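Local coordinates for putative uncharacterized protein PH0186 (Pyrococcus horikoshii, PDB 2ZTS) that probably binds ATP as a KaiC-like P-loop NTPase, and binds ADP and magnesium, at residues 125-130 / 139-144. Residues are numbered along the deposited sequence; the frame is centred on the assembly and turned at random.
Sequences RYIYRV and LVIDSI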
loop_
_atom_site.group_PDB
_atom_site.type_symbol
_atom_site.label_atom_id
_atom_site.label_comp_id
_atom_site.label_asym_id
_atom_site.label_seq_id
_atom_site.Cartn_x
_atom_site.Cartn_y
_atom_site.Cartn_z
ATOM N N ARG C 125 8.636 -34.195 12.719
ATOM C CA ARG C 125 8.975 -35.560 13.148
ATOM C C ARG C 125 7.749 -36.435 13.045
ATOM O O ARG C 125 7.772 -37.520 12.415
ATOM C CB ARG C 125 9.479 -35.538 14.594
ATOM C CG ARG C 125 10.440 -36.653 14.965
ATOM C CD ARG C 125 10.855 -36.716 16.487
ATOM N NE ARG C 125 10.902 -35.421 17.194
ATOM C CZ ARG C 125 11.784 -34.445 16.978
ATOM N NH1 ARG C 125 11.708 -33.318 17.696
ATOM N NH2 ARG C 125 12.719 -34.570 16.030
ATOM N N TYR C 126 6.625 -35.960 13.583
ATOM C CA TYR C 126 5.422 -36.828 13.613
ATOM C C TYR C 126 4.852 -37.097 12.207
ATOM O O TYR C 126 4.428 -38.203 11.911
ATOM C CB TYR C 126 4.368 -36.318 14.602
ATOM C CG TYR C 126 3.292 -37.324 14.832
ATOM C CD1 TYR C 126 1.963 -37.107 14.361
ATOM C CD2 TYR C 126 3.595 -38.547 15.479
ATOM C CE1 TYR C 126 0.977 -38.068 14.545
ATOM C CE2 TYR C 126 2.616 -39.526 15.664
ATOM C CZ TYR C 126 1.324 -39.296 15.240
ATOM O OH TYR C 126 0.403 -40.308 15.435
ATOM N N ILE C 127 4.850 -36.107 11.319
ATOM C CA ILE C 127 4.431 -36.355 9.944
ATOM C C ILE C 127 5.378 -37.347 9.267
ATOM O O ILE C 127 4.950 -38.209 8.529
ATOM C CB ILE C 127 4.460 -35.079 9.117
ATOM C CG1 ILE C 127 3.482 -34.031 9.689
ATOM C CG2 ILE C 127 4.166 -35.422 7.674
ATOM C CD1 ILE C 127 3.783 -32.625 9.266
ATOM N N TYR C 128 6.671 -37.198 9.489
ATOM C CA TYR C 128 7.641 -38.110 8.907
ATOM C C TYR C 128 7.363 -39.574 9.420
ATOM O O TYR C 128 7.224 -40.522 8.648
ATOM C CB TYR C 128 9.049 -37.617 9.262
ATOM C CG TYR C 128 10.160 -38.516 8.802
ATOM C CD1 TYR C 128 10.649 -39.506 9.642
ATOM C CD2 TYR C 128 10.723 -38.378 7.534
ATOM C CE1 TYR C 128 11.629 -40.346 9.228
ATOM C CE2 TYR C 128 11.749 -39.222 7.105
ATOM C CZ TYR C 128 12.197 -40.199 7.973
ATOM O OH TYR C 128 13.196 -41.062 7.622
ATOM N N ARG C 129 7.191 -39.709 10.718
ATOM C CA ARG C 129 6.894 -41.019 11.319
ATOM C C ARG C 129 5.667 -41.630 10.721
ATOM O O ARG C 129 5.638 -42.808 10.408
ATOM C CB ARG C 129 6.735 -40.878 12.826
ATOM C CG ARG C 129 6.228 -42.144 13.483
ATOM C CD ARG C 129 6.022 -42.007 14.980
ATOM N NE ARG C 129 5.558 -43.274 15.516
ATOM C CZ ARG C 129 5.002 -43.435 16.712
ATOM N NH1 ARG C 129 4.606 -44.649 17.108
ATOM N NH2 ARG C 129 4.849 -42.401 17.507
ATOM N N VAL C 130 4.628 -40.843 10.522
ATOM C CA VAL C 130 3.372 -41.394 10.037
ATOM C C VAL C 130 3.453 -41.726 8.521
ATOM O O VAL C 130 2.885 -42.750 8.053
ATOM C CB VAL C 130 2.184 -40.415 10.308
ATOM C CG1 VAL C 130 0.897 -40.886 9.632
ATOM C CG2 VAL C 130 1.963 -40.267 11.767
ATOM N N LEU C 139 0.729 -37.005 0.355
ATOM C CA LEU C 139 0.760 -36.190 1.579
ATOM C C LEU C 139 0.044 -34.851 1.332
ATOM O O LEU C 139 0.202 -34.275 0.279
ATOM C CB LEU C 139 2.210 -35.956 2.024
ATOM C CG LEU C 139 2.407 -34.999 3.219
ATOM C CD1 LEU C 139 1.713 -35.463 4.490
ATOM C CD2 LEU C 139 3.924 -34.791 3.457
ATOM N N VAL C 140 -0.722 -34.379 2.288
ATOM C CA VAL C 140 -1.371 -33.056 2.225
ATOM C C VAL C 140 -1.074 -32.339 3.533
ATOM O O VAL C 140 -1.137 -32.959 4.580
ATOM C CB VAL C 140 -2.893 -33.191 2.067
ATOM C CG1 VAL C 140 -3.611 -31.903 2.410
ATOM C CG2 VAL C 140 -3.238 -33.614 0.658
ATOM N N ILE C 141 -0.716 -31.062 3.459
ATOM C CA ILE C 141 -0.658 -30.185 4.610
ATOM C C ILE C 141 -1.609 -29.050 4.304
ATOM O O ILE C 141 -1.357 -28.201 3.454
ATOM C CB ILE C 141 0.783 -29.696 4.884
ATOM C CG1 ILE C 141 1.729 -30.941 5.053
ATOM C CG2 ILE C 141 0.809 -28.741 6.090
ATOM C CD1 ILE C 141 3.139 -30.635 5.520
ATOM N N ASP C 142 -2.749 -29.114 4.964
ATOM C CA ASP C 142 -3.775 -28.103 4.910
ATOM C C ASP C 142 -3.767 -27.445 6.270
ATOM O O ASP C 142 -4.332 -27.975 7.158
ATOM C CB ASP C 142 -5.105 -28.794 4.650
ATOM C CG ASP C 142 -6.190 -27.843 4.244
ATOM O OD1 ASP C 142 -7.381 -28.258 4.365
ATOM O OD2 ASP C 142 -5.938 -26.704 3.733
ATOM N N SER C 143 -3.133 -26.293 6.463
ATOM C CA SER C 143 -2.641 -25.415 5.440
ATOM C C SER C 143 -1.438 -24.726 6.032
ATOM O O SER C 143 -1.202 -24.769 7.256
ATOM C CB SER C 143 -3.713 -24.363 5.154
ATOM O OG SER C 143 -3.793 -23.446 6.259
ATOM N N ILE C 144 -0.647 -24.095 5.170
ATOM C CA ILE C 144 0.436 -23.268 5.653
ATOM C C ILE C 144 0.001 -22.090 6.569
ATOM O O ILE C 144 0.629 -21.843 7.577
ATOM C CB ILE C 144 1.311 -22.817 4.458
ATOM C CG1 ILE C 144 2.093 -24.040 3.937
ATOM C CG2 ILE C 144 2.265 -21.740 4.842
ATOM C CD1 ILE C 144 2.701 -23.736 2.617
#
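I127 reaches across from helix 120-134 with both ends of its branched side chain, overlapping L139 with one and I141 with the other. The gamma methyl CG2 meets L139 CD1 at 4.0 Å, and these two side chains cross at about a right angle and meet through one methyl of each. With chi1 at -62°, CG2 lies anti to the backbone N and CG1 beside it, sending the two branches to different partners; the terminal CD1 lies 4.3 Å from I141 CD1, the longer of the two contacts. L139 and I141 are two apart on strand 138-142 and point the same way, toward the helix, which is how a single isoleucine can meet both. The nearest CA atoms, those of I127 and L139, remain 9.1 Å apart, as expected for a helix packed on a sheet through side chains alone. All three residues are buried, on a strand flanked by parallel strands 62-66 and 174-179, with L164, L168 and M171 of helix 157-171 packing alongside, in the core of the P-loop NTPase fold. At the strand's end, D142 hydrogen-bonds T44, a magnesium ligand. About 100 Å², both sides summed, is buried without a cross-segment hydrogen bond, implying reliance here on shape fit and exclusion of water.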